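Local coordinates for surface layer protein (PDB 4UID), which probably assembles with copies of itself into the crystalline surface layer of the bacterial cell envelope, the piece described here being domains 4 and 5, both immunoglobulin-like, at residues A5-L10 with G97-T102; V20-N25 with V105-N110; S68-V73 with G88-K93; A109-E114 with L137-G142; T121-A126 with V196-N201. All coordinates share one frame; numbering follows the deposited sequence.

Contact 1: A5-L10 with G97-T102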
# COMPACT_ATOMS: atom_id res chain seq x y z
N ALA A 5 -3.42 -6.34 -39.33
CA ALA A 5 -3.11 -7.09 -38.09
C ALA A 5 -4.38 -7.45 -37.18
O ALA A 5 -5.52 -7.51 -37.69
CB ALA A 5 -1.98 -6.35 -37.36
N GLU A 6 -4.18 -7.72 -35.88
CA GLU A 6 -5.24 -8.02 -34.84
C GLU A 6 -4.60 -7.87 -33.44
O GLU A 6 -3.47 -8.31 -33.24
CB GLU A 6 -5.79 -9.46 -35.00
CG GLU A 6 -6.90 -9.88 -34.02
CD GLU A 6 -6.76 -11.32 -33.47
OE1 GLU A 6 -5.84 -11.59 -32.66
OE2 GLU A 6 -7.61 -12.19 -33.82
N VAL A 7 -5.30 -7.26 -32.47
CA VAL A 7 -4.69 -7.05 -31.13
C VAL A 7 -4.99 -8.22 -30.19
O VAL A 7 -6.13 -8.39 -29.80
CB VAL A 7 -5.07 -5.71 -30.46
CG1 VAL A 7 -4.22 -5.48 -29.22
CG2 VAL A 7 -4.89 -4.55 -31.43
N SER A 8 -3.95 -8.96 -29.82
CA SER A 8 -4.06 -10.23 -29.08
C SER A 8 -3.83 -10.15 -27.56
O SER A 8 -4.17 -11.09 -26.83
CB SER A 8 -3.11 -11.28 -29.69
OG SER A 8 -1.84 -11.28 -29.05
N GLU A 9 -3.24 -9.04 -27.09
CA GLU A 9 -2.99 -8.76 -25.66
C GLU A 9 -2.90 -7.26 -25.41
O GLU A 9 -2.27 -6.54 -26.19
CB GLU A 9 -1.69 -9.44 -25.18
CG GLU A 9 -1.47 -9.42 -23.66
CD GLU A 9 -0.00 -9.56 -23.25
OE1 GLU A 9 0.90 -9.10 -23.99
OE2 GLU A 9 0.25 -10.11 -22.15
N LEU A 10 -3.54 -6.81 -24.33
CA LEU A 10 -3.35 -5.45 -23.82
C LEU A 10 -3.42 -5.44 -22.29
O LEU A 10 -4.49 -5.36 -21.70
CB LEU A 10 -4.35 -4.45 -24.45
CG LEU A 10 -3.98 -2.98 -24.24
CD1 LEU A 10 -2.66 -2.63 -24.91
CD2 LEU A 10 -5.10 -2.03 -24.68
N GLY A 97 -1.64 0.98 -37.19
CA GLY A 97 -2.35 1.39 -38.39
C GLY A 97 -3.82 1.62 -38.08
O GLY A 97 -4.17 2.39 -37.18
N GLU A 98 -4.69 0.93 -38.81
CA GLU A 98 -6.15 1.08 -38.64
C GLU A 98 -6.65 0.36 -37.38
O GLU A 98 -7.78 0.61 -36.93
CB GLU A 98 -6.90 0.58 -39.89
CG GLU A 98 -6.30 0.96 -41.26
CD GLU A 98 -6.64 2.38 -41.73
OE1 GLU A 98 -7.13 3.21 -40.93
OE2 GLU A 98 -6.40 2.68 -42.93
N VAL A 99 -5.81 -0.51 -36.81
CA VAL A 99 -6.20 -1.46 -35.75
C VAL A 99 -5.95 -0.92 -34.33
O VAL A 99 -4.80 -0.63 -33.96
CB VAL A 99 -5.55 -2.85 -35.95
CG1 VAL A 99 -6.05 -3.84 -34.90
CG2 VAL A 99 -5.84 -3.39 -37.34
N THR A 100 -7.04 -0.82 -33.56
CA THR A 100 -7.05 -0.20 -32.22
C THR A 100 -7.62 -1.14 -31.12
O THR A 100 -8.35 -2.09 -31.43
CB THR A 100 -7.81 1.16 -32.22
OG1 THR A 100 -9.11 0.98 -32.79
CG2 THR A 100 -7.06 2.22 -33.01
N LYS A 101 -7.25 -0.88 -29.86
CA LYS A 101 -7.85 -1.55 -28.68
C LYS A 101 -7.83 -0.62 -27.44
O LYS A 101 -6.93 0.21 -27.30
CB LYS A 101 -7.16 -2.91 -28.39
CG LYS A 101 -7.98 -3.89 -27.54
CD LYS A 101 -7.25 -5.19 -27.24
CE LYS A 101 -7.89 -5.97 -26.09
NZ LYS A 101 -9.23 -6.56 -26.36
N THR A 102 -8.84 -0.78 -26.58
CA THR A 102 -9.07 0.04 -25.39
C THR A 102 -9.18 -0.83 -24.13
O THR A 102 -9.90 -1.84 -24.13
CB THR A 102 -10.37 0.88 -25.58
OG1 THR A 102 -10.22 1.75 -26.71
CG2 THR A 102 -10.72 1.74 -24.36
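Val7 and Val99 overlap flank to flank, their side chains running opposite ways, with CG2 of Val7 3.7 Å from CG1 of Val99. The tight part continues where the aliphatic chain of Lys101 runs alongside Val7, with Lys101 CD 3.6 Å from Val7 CG1, and goes on toward Leu10, whose CB is 4.1 Å from the same CD. The lysine reaches this far because CG stands opposite its backbone N (chi1 -160°) and the chain stays extended until it bends at the last torsion. A classic beta bulge at Ser8 and Glu9, both facing Lys46, lets Val7 and Leu10 turn to the same side, toward strand 99-102. The loose side lies at the N-terminal end and along the rims. There Val99 CG2 is 4.1 Å from Ala5 O, and Glu6 and Thr100 start out away from the contact, both solvent-exposed. The axes of 6-10 and 99-102 come within 7.0 Å, 34° from parallel, and the strands belong to different sheets, one bonded to strand 41-48 and the other to strand 88-96. With no hydrogen bond between the two segments, the facing sheets of this Ig-like sandwich meet here mainly through hydrocarbon, much of it a lysine's methylenes.

Contact 2: V20-N25 with V105-N110; sequences VTLYAN and VTVKAN
Tyr23 settles against Lys108, Ala109 and Asn110 where the backbones of 20-25 and 105-110 are joined by a single bridge. Its CB starts 3.5 Å from Asn110 OD1. From there the ring swings over beside its own backbone N (chi1 -66°), and CD1 comes 3.2 Å from Ala109 O and 3.6 Å from Lys108 CB. CE1 meets the same two atoms, which approach the CD1-CE1 side of the ring obliquely, from opposite sides of its plane, Thr21 CG2 lying on the lysine's side. At the tip, OH lies by the ring of Tyr141. The backbone beneath is held by Lys108 N, which donates to Leu22 O at 2.8 Å with a nearly straight N-H (171°), and by a weak bond from Ala24 N to Lys108 O. Asn110 adds a side-chain grip: its OD1 accepts Asn25 N at 2.8 Å, and its amide lies within 15° of the plane of the Asn25 amide, which turns its own OD1 to Asn27 N. A leucine in place of Asn110 would probably leave the Asn25 N-H without its acceptor and the loop at Ala24 and Asn25 less firmly tied. Val107 closes the apolar side, CG1 lying 4.0 Å from Ala24 CB. Thus the first Ig-like domain is tied to its outgoing chain by backbone hydrogen bonds, and a single asparagine oxygen extends that hold past the bridge.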
# COMPACT_ATOMS: atom_id res chain seq x y z
N VAL A 20 -2.58 -5.45 -10.86
CA VAL A 20 -3.95 -5.55 -10.35
C VAL A 20 -4.32 -4.32 -9.51
O VAL A 20 -5.49 -3.93 -9.46
CB VAL A 20 -4.17 -6.87 -9.55
CG1 VAL A 20 -5.65 -7.11 -9.23
CG2 VAL A 20 -3.57 -8.07 -10.28
N THR A 21 -3.34 -3.70 -8.85
CA THR A 21 -3.59 -2.52 -8.01
C THR A 21 -2.58 -1.44 -8.31
O THR A 21 -1.38 -1.70 -8.30
CB THR A 21 -3.60 -2.88 -6.50
OG1 THR A 21 -4.69 -3.77 -6.22
CG2 THR A 21 -3.77 -1.66 -5.64
N LEU A 22 -3.07 -0.22 -8.56
CA LEU A 22 -2.21 0.92 -8.81
C LEU A 22 -2.63 2.16 -8.06
O LEU A 22 -3.73 2.66 -8.27
CB LEU A 22 -2.19 1.23 -10.30
CG LEU A 22 -1.24 2.36 -10.72
CD1 LEU A 22 0.21 1.89 -10.80
CD2 LEU A 22 -1.72 2.98 -12.03
N TYR A 23 -1.74 2.69 -7.22
CA TYR A 23 -2.04 3.89 -6.44
C TYR A 23 -1.65 5.17 -7.14
O TYR A 23 -0.90 5.13 -8.11
CB TYR A 23 -1.42 3.82 -5.05
CG TYR A 23 -2.04 2.73 -4.23
CD1 TYR A 23 -3.42 2.70 -4.03
CD2 TYR A 23 -1.27 1.73 -3.66
CE1 TYR A 23 -4.01 1.70 -3.30
CE2 TYR A 23 -1.85 0.73 -2.92
CZ TYR A 23 -3.23 0.72 -2.74
OH TYR A 23 -3.83 -0.27 -2.01
N ALA A 24 -2.18 6.30 -6.67
CA ALA A 24 -1.84 7.60 -7.24
C ALA A 24 -0.34 7.86 -7.21
O ALA A 24 0.18 8.54 -8.09
CB ALA A 24 -2.59 8.71 -6.54
N ASN A 25 0.34 7.31 -6.19
CA ASN A 25 1.77 7.50 -5.99
C ASN A 25 2.66 6.69 -6.93
O ASN A 25 3.88 6.73 -6.80
CB ASN A 25 2.14 7.24 -4.51
CG ASN A 25 1.95 5.78 -4.09
OD1 ASN A 25 1.85 4.88 -4.91
ND2 ASN A 25 1.89 5.55 -2.79
N VAL A 105 -8.19 1.45 -16.83
CA VAL A 105 -7.12 1.46 -15.85
C VAL A 105 -7.67 2.26 -14.68
O VAL A 105 -8.26 3.34 -14.86
CB VAL A 105 -5.81 2.11 -16.35
CG1 VAL A 105 -4.64 1.73 -15.47
CG2 VAL A 105 -5.49 1.73 -17.79
N THR A 106 -7.48 1.72 -13.49
CA THR A 106 -7.98 2.34 -12.28
C THR A 106 -6.78 2.76 -11.46
O THR A 106 -5.87 1.95 -11.23
CB THR A 106 -8.86 1.35 -11.46
OG1 THR A 106 -9.84 0.76 -12.32
CG2 THR A 106 -9.57 2.05 -10.31
N VAL A 107 -6.77 4.04 -11.07
CA VAL A 107 -5.85 4.55 -10.05
C VAL A 107 -6.62 4.64 -8.74
O VAL A 107 -7.71 5.22 -8.69
CB VAL A 107 -5.31 5.94 -10.41
CG1 VAL A 107 -4.31 6.40 -9.37
CG2 VAL A 107 -4.70 5.94 -11.80
N LYS A 108 -6.08 4.03 -7.70
CA LYS A 108 -6.71 4.14 -6.39
C LYS A 108 -6.06 5.25 -5.60
O LYS A 108 -4.92 5.62 -5.88
CB LYS A 108 -6.68 2.80 -5.66
CG LYS A 108 -7.66 1.78 -6.25
CD LYS A 108 -7.44 0.41 -5.64
CE LYS A 108 -8.75 -0.35 -5.46
NZ LYS A 108 -8.71 -1.23 -4.26
N ALA A 109 -6.81 5.81 -4.65
CA ALA A 109 -6.26 6.80 -3.71
C ALA A 109 -5.16 6.14 -2.92
O ALA A 109 -5.26 4.94 -2.60
CB ALA A 109 -7.32 7.36 -2.78
N ASN A 110 -4.10 6.89 -2.62
CA ASN A 110 -3.01 6.34 -1.80
C ASN A 110 -3.47 5.92 -0.41
O ASN A 110 -4.43 6.51 0.13
CB ASN A 110 -1.86 7.33 -1.65
CG ASN A 110 -1.41 7.89 -2.97
OD1 ASN A 110 -1.22 7.15 -3.93
ND2 ASN A 110 -1.25 9.22 -3.02

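Contact 3: S68-V73 with G88-K93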
# COMPACT_ATOMS: atom_id res chain seq x y z
N SER A 68 -3.44 8.04 -24.01
CA SER A 68 -4.30 8.12 -22.84
C SER A 68 -5.51 8.97 -23.18
O SER A 68 -5.38 10.15 -23.50
CB SER A 68 -3.56 8.67 -21.63
OG SER A 68 -4.46 8.88 -20.56
N LEU A 69 -6.68 8.37 -23.11
CA LEU A 69 -7.90 9.13 -23.35
C LEU A 69 -8.31 9.95 -22.14
O LEU A 69 -9.23 10.74 -22.22
CB LEU A 69 -9.05 8.22 -23.78
CG LEU A 69 -8.86 7.25 -24.95
CD1 LEU A 69 -10.24 6.72 -25.35
CD2 LEU A 69 -8.12 7.83 -26.16
N ASN A 70 -7.63 9.73 -21.02
CA ASN A 70 -7.87 10.51 -19.82
C ASN A 70 -6.56 11.03 -19.24
O ASN A 70 -6.09 10.52 -18.22
CB ASN A 70 -8.65 9.69 -18.81
CG ASN A 70 -10.09 9.46 -19.23
OD1 ASN A 70 -10.90 10.38 -19.19
ND2 ASN A 70 -10.41 8.23 -19.63
N PRO A 71 -5.98 12.08 -19.87
CA PRO A 71 -4.61 12.47 -19.54
C PRO A 71 -4.43 13.32 -18.26
O PRO A 71 -3.29 13.52 -17.84
CB PRO A 71 -4.14 13.22 -20.79
CG PRO A 71 -5.40 13.67 -21.48
CD PRO A 71 -6.60 13.07 -20.78
N GLU A 72 -5.55 13.78 -17.67
CA GLU A 72 -5.59 14.44 -16.35
C GLU A 72 -5.52 13.42 -15.20
O GLU A 72 -5.22 13.77 -14.04
CB GLU A 72 -6.90 15.20 -16.17
CG GLU A 72 -7.06 16.46 -16.99
CD GLU A 72 -8.11 17.40 -16.40
OE1 GLU A 72 -8.20 17.51 -15.15
OE2 GLU A 72 -8.83 18.07 -17.18
N VAL A 73 -5.81 12.17 -15.55
CA VAL A 73 -5.98 11.08 -14.61
C VAL A 73 -4.77 10.15 -14.70
O VAL A 73 -4.29 9.67 -13.68
CB VAL A 73 -7.27 10.28 -14.93
CG1 VAL A 73 -7.58 9.26 -13.84
CG2 VAL A 73 -8.45 11.23 -15.17
N GLY A 88 -9.03 7.78 -9.96
CA GLY A 88 -10.12 7.80 -10.94
C GLY A 88 -9.95 6.67 -11.94
O GLY A 88 -9.14 5.75 -11.72
N THR A 89 -10.70 6.74 -13.04
CA THR A 89 -10.64 5.72 -14.09
C THR A 89 -10.22 6.34 -15.39
O THR A 89 -10.78 7.34 -15.84
CB THR A 89 -12.00 4.98 -14.26
OG1 THR A 89 -12.25 4.16 -13.11
CG2 THR A 89 -12.02 4.07 -15.50
N ALA A 90 -9.21 5.75 -16.00
CA ALA A 90 -8.75 6.18 -17.30
C ALA A 90 -8.95 5.08 -18.35
O ALA A 90 -8.79 3.89 -18.06
CB ALA A 90 -7.29 6.60 -17.23
N LEU A 91 -9.30 5.49 -19.57
CA LEU A 91 -9.31 4.57 -20.69
C LEU A 91 -8.07 4.74 -21.52
O LEU A 91 -7.76 5.82 -22.01
CB LEU A 91 -10.55 4.76 -21.55
CG LEU A 91 -11.85 4.26 -20.92
CD1 LEU A 91 -13.01 4.92 -21.66
CD2 LEU A 91 -11.95 2.74 -20.98
N VAL A 92 -7.35 3.64 -21.65
CA VAL A 92 -6.09 3.59 -22.36
C VAL A 92 -6.28 2.94 -23.76
O VAL A 92 -7.15 2.08 -23.93
CB VAL A 92 -5.06 2.91 -21.43
CG1 VAL A 92 -4.39 1.68 -22.03
CG2 VAL A 92 -4.07 3.94 -20.91
N LYS A 93 -5.49 3.38 -24.76
CA LYS A 93 -5.60 2.93 -26.16
C LYS A 93 -4.27 2.58 -26.88
O LYS A 93 -3.32 3.36 -26.85
CB LYS A 93 -6.36 3.95 -26.98
CG LYS A 93 -6.74 3.46 -28.37
CD LYS A 93 -7.99 4.16 -28.86
CE LYS A 93 -7.88 4.48 -30.34
NZ LYS A 93 -9.02 5.32 -30.80
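An edge of the three-stranded antiparallel sheet of the first Ig-like sandwich is where Ser68 and Leu69, leaving strand 65-68, still pair with strand 88-96. Ser68 and Val92 form an antiparallel non-hydrogen-bonded pair. The next residue makes the last backbone link: Leu69 N donates to Leu91 O at 3.0 Å, approaching nearly along the C=O axis (173°). The same oxygen touches the root of the side chain, 3.2 Å from Leu69 CB. With CG opposite its own carbonyl carbon (chi1 -52°), Leu69 brings CD1 to 4.3 Å from Leu91 CB and leans CD2 toward Lys93, so that it lies along the more exposed flank of the strand. Asn70 holds the near side of the loop that follows, its CB 3.7 Å from the CB of Ala90, a buried alanine that also packs on Leu74. The chain then lifts off at Pro71 and Glu72. Ser68 OG, hydrogen-bonded to Leu74 O, also takes a weak bond from Asn70 N, and Val73 N returns to Asn70 O at 3.2 Å, which draws the loop into a compact bend. Val73 comes back to the strand and points toward its start, where Gly88 has no side chain to meet it. Its CG1 lies 4.0 Å from Gly88 C and 4.3 Å from Ala90 CB.

Contact 4: A109-E114 with L137-G142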
# COMPACT_ATOMS: atom_id res chain seq x y z
N ALA A 109 -6.81 5.81 -4.65
CA ALA A 109 -6.26 6.80 -3.71
C ALA A 109 -5.16 6.14 -2.92
O ALA A 109 -5.26 4.94 -2.60
CB ALA A 109 -7.32 7.36 -2.78
N ASN A 110 -4.10 6.89 -2.62
CA ASN A 110 -3.01 6.34 -1.80
C ASN A 110 -3.47 5.92 -0.41
O ASN A 110 -4.43 6.51 0.13
CB ASN A 110 -1.86 7.33 -1.65
CG ASN A 110 -1.41 7.89 -2.97
OD1 ASN A 110 -1.22 7.15 -3.93
ND2 ASN A 110 -1.25 9.22 -3.02
N PRO A 111 -2.79 4.90 0.17
CA PRO A 111 -2.93 4.51 1.56
C PRO A 111 -2.86 5.69 2.50
O PRO A 111 -2.04 6.58 2.33
CB PRO A 111 -1.71 3.65 1.77
CG PRO A 111 -1.58 2.94 0.47
CD PRO A 111 -1.93 3.96 -0.57
N VAL A 112 -3.78 5.72 3.46
CA VAL A 112 -3.71 6.61 4.63
C VAL A 112 -4.07 5.75 5.86
O VAL A 112 -4.65 4.68 5.70
CB VAL A 112 -4.66 7.84 4.49
CG1 VAL A 112 -4.17 8.78 3.39
CG2 VAL A 112 -6.09 7.39 4.24
N LEU A 113 -3.74 6.22 7.06
CA LEU A 113 -3.98 5.45 8.27
C LEU A 113 -5.48 5.38 8.60
O LEU A 113 -6.15 6.39 8.76
CB LEU A 113 -3.20 6.03 9.43
CG LEU A 113 -3.64 5.61 10.84
CD1 LEU A 113 -3.08 4.24 11.22
CD2 LEU A 113 -3.29 6.67 11.87
N GLU A 114 -5.99 4.16 8.72
CA GLU A 114 -7.39 3.96 9.00
C GLU A 114 -7.62 3.39 10.40
O GLU A 114 -8.51 3.84 11.11
CB GLU A 114 -7.97 3.05 7.93
CG GLU A 114 -9.45 2.75 8.03
CD GLU A 114 -10.32 3.95 7.76
OE1 GLU A 114 -9.87 4.91 7.11
OE2 GLU A 114 -11.48 3.91 8.20
N LEU A 137 -0.73 -0.91 12.49
CA LEU A 137 -1.39 0.15 11.76
C LEU A 137 -1.89 -0.37 10.43
O LEU A 137 -1.19 -1.11 9.73
CB LEU A 137 -0.45 1.32 11.53
CG LEU A 137 0.29 1.95 12.69
CD1 LEU A 137 1.36 2.88 12.12
CD2 LEU A 137 -0.66 2.70 13.61
N LYS A 138 -3.12 0.02 10.09
CA LYS A 138 -3.75 -0.41 8.86
C LYS A 138 -4.31 0.77 8.09
O LYS A 138 -4.80 1.75 8.68
CB LYS A 138 -4.84 -1.45 9.14
CG LYS A 138 -4.36 -2.69 9.91
CD LYS A 138 -4.87 -3.97 9.28
CE LYS A 138 -4.53 -5.19 10.12
NZ LYS A 138 -5.71 -5.79 10.83
N ASP A 139 -4.20 0.69 6.76
CA ASP A 139 -4.78 1.66 5.85
C ASP A 139 -6.26 1.42 5.54
O ASP A 139 -6.85 0.45 6.01
CB ASP A 139 -3.97 1.74 4.57
CG ASP A 139 -3.98 0.44 3.77
OD1 ASP A 139 -4.93 -0.37 3.83
OD2 ASP A 139 -2.99 0.26 3.04
N GLN A 140 -6.85 2.28 4.71
CA GLN A 140 -8.29 2.20 4.39
C GLN A 140 -8.70 0.90 3.70
O GLN A 140 -9.87 0.49 3.75
CB GLN A 140 -8.79 3.43 3.59
CG GLN A 140 -8.22 3.56 2.20
CD GLN A 140 -6.96 4.39 2.17
OE1 GLN A 140 -6.04 4.25 3.02
NE2 GLN A 140 -6.89 5.27 1.17
N TYR A 141 -7.74 0.25 3.06
CA TYR A 141 -7.98 -1.02 2.40
C TYR A 141 -7.78 -2.20 3.34
O TYR A 141 -7.93 -3.35 2.92
CB TYR A 141 -7.07 -1.13 1.17
CG TYR A 141 -7.14 0.07 0.27
CD1 TYR A 141 -8.32 0.37 -0.44
CD2 TYR A 141 -6.03 0.91 0.12
CE1 TYR A 141 -8.39 1.49 -1.28
CE2 TYR A 141 -6.09 2.03 -0.72
CZ TYR A 141 -7.26 2.32 -1.42
OH TYR A 141 -7.30 3.42 -2.25
N GLY A 142 -7.43 -1.91 4.59
CA GLY A 142 -7.17 -2.94 5.59
C GLY A 142 -5.87 -3.70 5.40
O GLY A 142 -5.76 -4.84 5.84
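Ala109 O takes the hydroxyl of Tyr141 in the shortest polar bond here, 2.6 Å from OH, and sits in the plane of the ring at its edge. Gln140 works next to it with both ends of its amide. OE1 accepts Val112 N at 2.7 Å, in the carbonyl plane and on a lone pair, with an N-H angle of 168°. NE2 donates to Asn110 O at 2.9 Å but arrives well above that carbonyl's plane. The amide gets there by a bend at chi2 (-91°), and CG lies over the centre of the Tyr141 ring. With an alanine in place of Gln140, Val112 N and Asn110 O are likely to lose their mates, and the linker would be held less firmly between Ala109 and Glu114. Farther on, Glu114 N binds Lys138 O at 2.7 Å, and Leu113 CD1 packs across Leu137 CD2 at 3.7 Å. The Pro111 ring packs along Asp139, Pro111 CB 3.8 Å from Asp139 OD2. Asp139 OD1 accepts a weak bond from Tyr141 N, as in an Asx turn, and separately bonds to Asn143 N. A type I beta turn from Asp139 to Gly142, ending strand 130-139, thus turns its side chains onto the linker that enters the second Ig-like domain.

Contact 5: T121-A126 with V196-N201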
# COMPACT_ATOMS: atom_id res chain seq x y z
N THR A 121 -6.56 -5.92 25.28
CA THR A 121 -7.82 -5.30 25.67
C THR A 121 -7.63 -4.65 27.04
O THR A 121 -8.50 -3.93 27.54
CB THR A 121 -8.95 -6.37 25.68
OG1 THR A 121 -10.16 -5.77 25.23
CG2 THR A 121 -9.16 -7.03 27.07
N GLY A 122 -6.47 -4.91 27.62
CA GLY A 122 -6.13 -4.53 28.98
C GLY A 122 -4.87 -5.28 29.34
O GLY A 122 -4.58 -6.31 28.75
N VAL A 123 -4.12 -4.76 30.30
CA VAL A 123 -2.85 -5.34 30.70
C VAL A 123 -2.82 -5.55 32.20
O VAL A 123 -3.27 -4.72 32.98
CB VAL A 123 -1.64 -4.48 30.22
CG1 VAL A 123 -0.30 -5.05 30.69
CG2 VAL A 123 -1.60 -4.38 28.70
N SER A 124 -2.28 -6.69 32.58
CA SER A 124 -2.06 -7.04 33.97
C SER A 124 -0.58 -7.39 34.12
O SER A 124 -0.08 -8.34 33.51
CB SER A 124 -2.96 -8.21 34.36
OG SER A 124 -3.16 -8.25 35.76
N VAL A 125 0.12 -6.59 34.91
CA VAL A 125 1.53 -6.80 35.13
C VAL A 125 1.81 -6.75 36.64
O VAL A 125 1.13 -6.03 37.40
CB VAL A 125 2.38 -5.81 34.29
CG1 VAL A 125 2.28 -4.38 34.82
CG2 VAL A 125 3.83 -6.28 34.16
N ALA A 126 2.77 -7.55 37.08
CA ALA A 126 3.17 -7.55 38.47
C ALA A 126 4.17 -6.41 38.69
O ALA A 126 4.94 -6.06 37.78
CB ALA A 126 3.76 -8.89 38.85
N VAL A 196 -5.82 4.84 20.46
CA VAL A 196 -6.52 3.81 21.23
C VAL A 196 -6.06 3.91 22.68
O VAL A 196 -4.89 4.23 22.94
CB VAL A 196 -6.26 2.38 20.70
CG1 VAL A 196 -6.99 1.33 21.53
CG2 VAL A 196 -6.73 2.24 19.26
N LYS A 197 -6.98 3.65 23.62
CA LYS A 197 -6.64 3.58 25.04
C LYS A 197 -6.67 2.16 25.58
O LYS A 197 -7.55 1.37 25.23
CB LYS A 197 -7.56 4.45 25.87
CG LYS A 197 -7.41 5.93 25.65
CD LYS A 197 -8.82 6.50 25.72
CE LYS A 197 -8.99 7.76 24.90
NZ LYS A 197 -8.04 8.74 25.46
N VAL A 198 -5.72 1.83 26.45
CA VAL A 198 -5.63 0.50 27.03
C VAL A 198 -5.53 0.59 28.57
O VAL A 198 -4.65 1.25 29.10
CB VAL A 198 -4.45 -0.29 26.43
CG1 VAL A 198 -4.41 -1.71 26.96
CG2 VAL A 198 -4.51 -0.28 24.92
N PRO A 199 -6.45 -0.06 29.29
CA PRO A 199 -6.28 -0.02 30.74
C PRO A 199 -5.09 -0.89 31.18
O PRO A 199 -4.62 -1.72 30.39
CB PRO A 199 -7.60 -0.59 31.25
CG PRO A 199 -8.04 -1.52 30.18
CD PRO A 199 -7.53 -0.97 28.88
N VAL A 200 -4.61 -0.66 32.39
CA VAL A 200 -3.44 -1.34 32.93
C VAL A 200 -3.64 -1.46 34.41
O VAL A 200 -4.03 -0.51 35.08
CB VAL A 200 -2.15 -0.51 32.73
CG1 VAL A 200 -0.94 -1.18 33.38
CG2 VAL A 200 -1.86 -0.29 31.26
N ASN A 201 -3.33 -2.65 34.92
CA ASN A 201 -3.46 -2.96 36.32
C ASN A 201 -2.19 -3.63 36.86
O ASN A 201 -1.81 -4.73 36.41
CB ASN A 201 -4.72 -3.81 36.56
CG ASN A 201 -5.05 -3.97 38.04
OD1 ASN A 201 -5.04 -3.00 38.81
ND2 ASN A 201 -5.36 -5.19 38.44
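Val123 and Val200 stand next to each other on the inner face of a parallel strand pair, the arrangement by which the last strand of an Ig-like sandwich commonly takes up a short strand near the domain's start. Both valines are buried and share one rotamer, CG1 lying opposite the backbone N (chi1 177° in Val123, 176° in Val200). On parallel strands and the same face, the shared rotamer makes them line up in the same sense, with Val123 CB 4.3 Å from Val200 CG2. Val198, two residues before Val200, brings CG1 to 4.2 Å from Val123 CG2, while Ala131 and Phe133 of the facing sheet cover Val123. Ser124 and Asn201 project from the other, exposed face. The strands run at 26° to each other, and three backbone bonds fix their stagger: Val123 N to Pro199 O, Asn201 N to Val123 O at 2.8 Å, and Val125 N to Asn201 O at 3.1 Å. Every donor is tilted from its carbonyl plane. Each acceptor oxygen also receives a CA-H, from Gly122, Val200 and Ser124 respectively. Before the strand, the ring of Pro199 lies against the backbone of Thr121 and Gly122. Its CD comes 3.4 Å from Thr121 O.

The contacts follow the long axis of two Ig-like domains. Contacts 1, 2 and 3 belong to the first: strand 99-107 carries both contact 1 and contact 2, whose centres are about 25 Å apart, and pairs with strand 88-96 of contact 3, through a probable hydrogen bond from Val105 N to Ala90 O (2.8 Å). Contact 4 takes over where contact 2 ends. They share Ala109 and Asn110, their centres are about 13 Å apart, and together they form the junction of the two domains. Contact 5 joins the outermost strand 123-126 to strand 194-203 in the second sandwich, its centre about 26 Å from that of contact 4 and about 62 Å from that of contact 1.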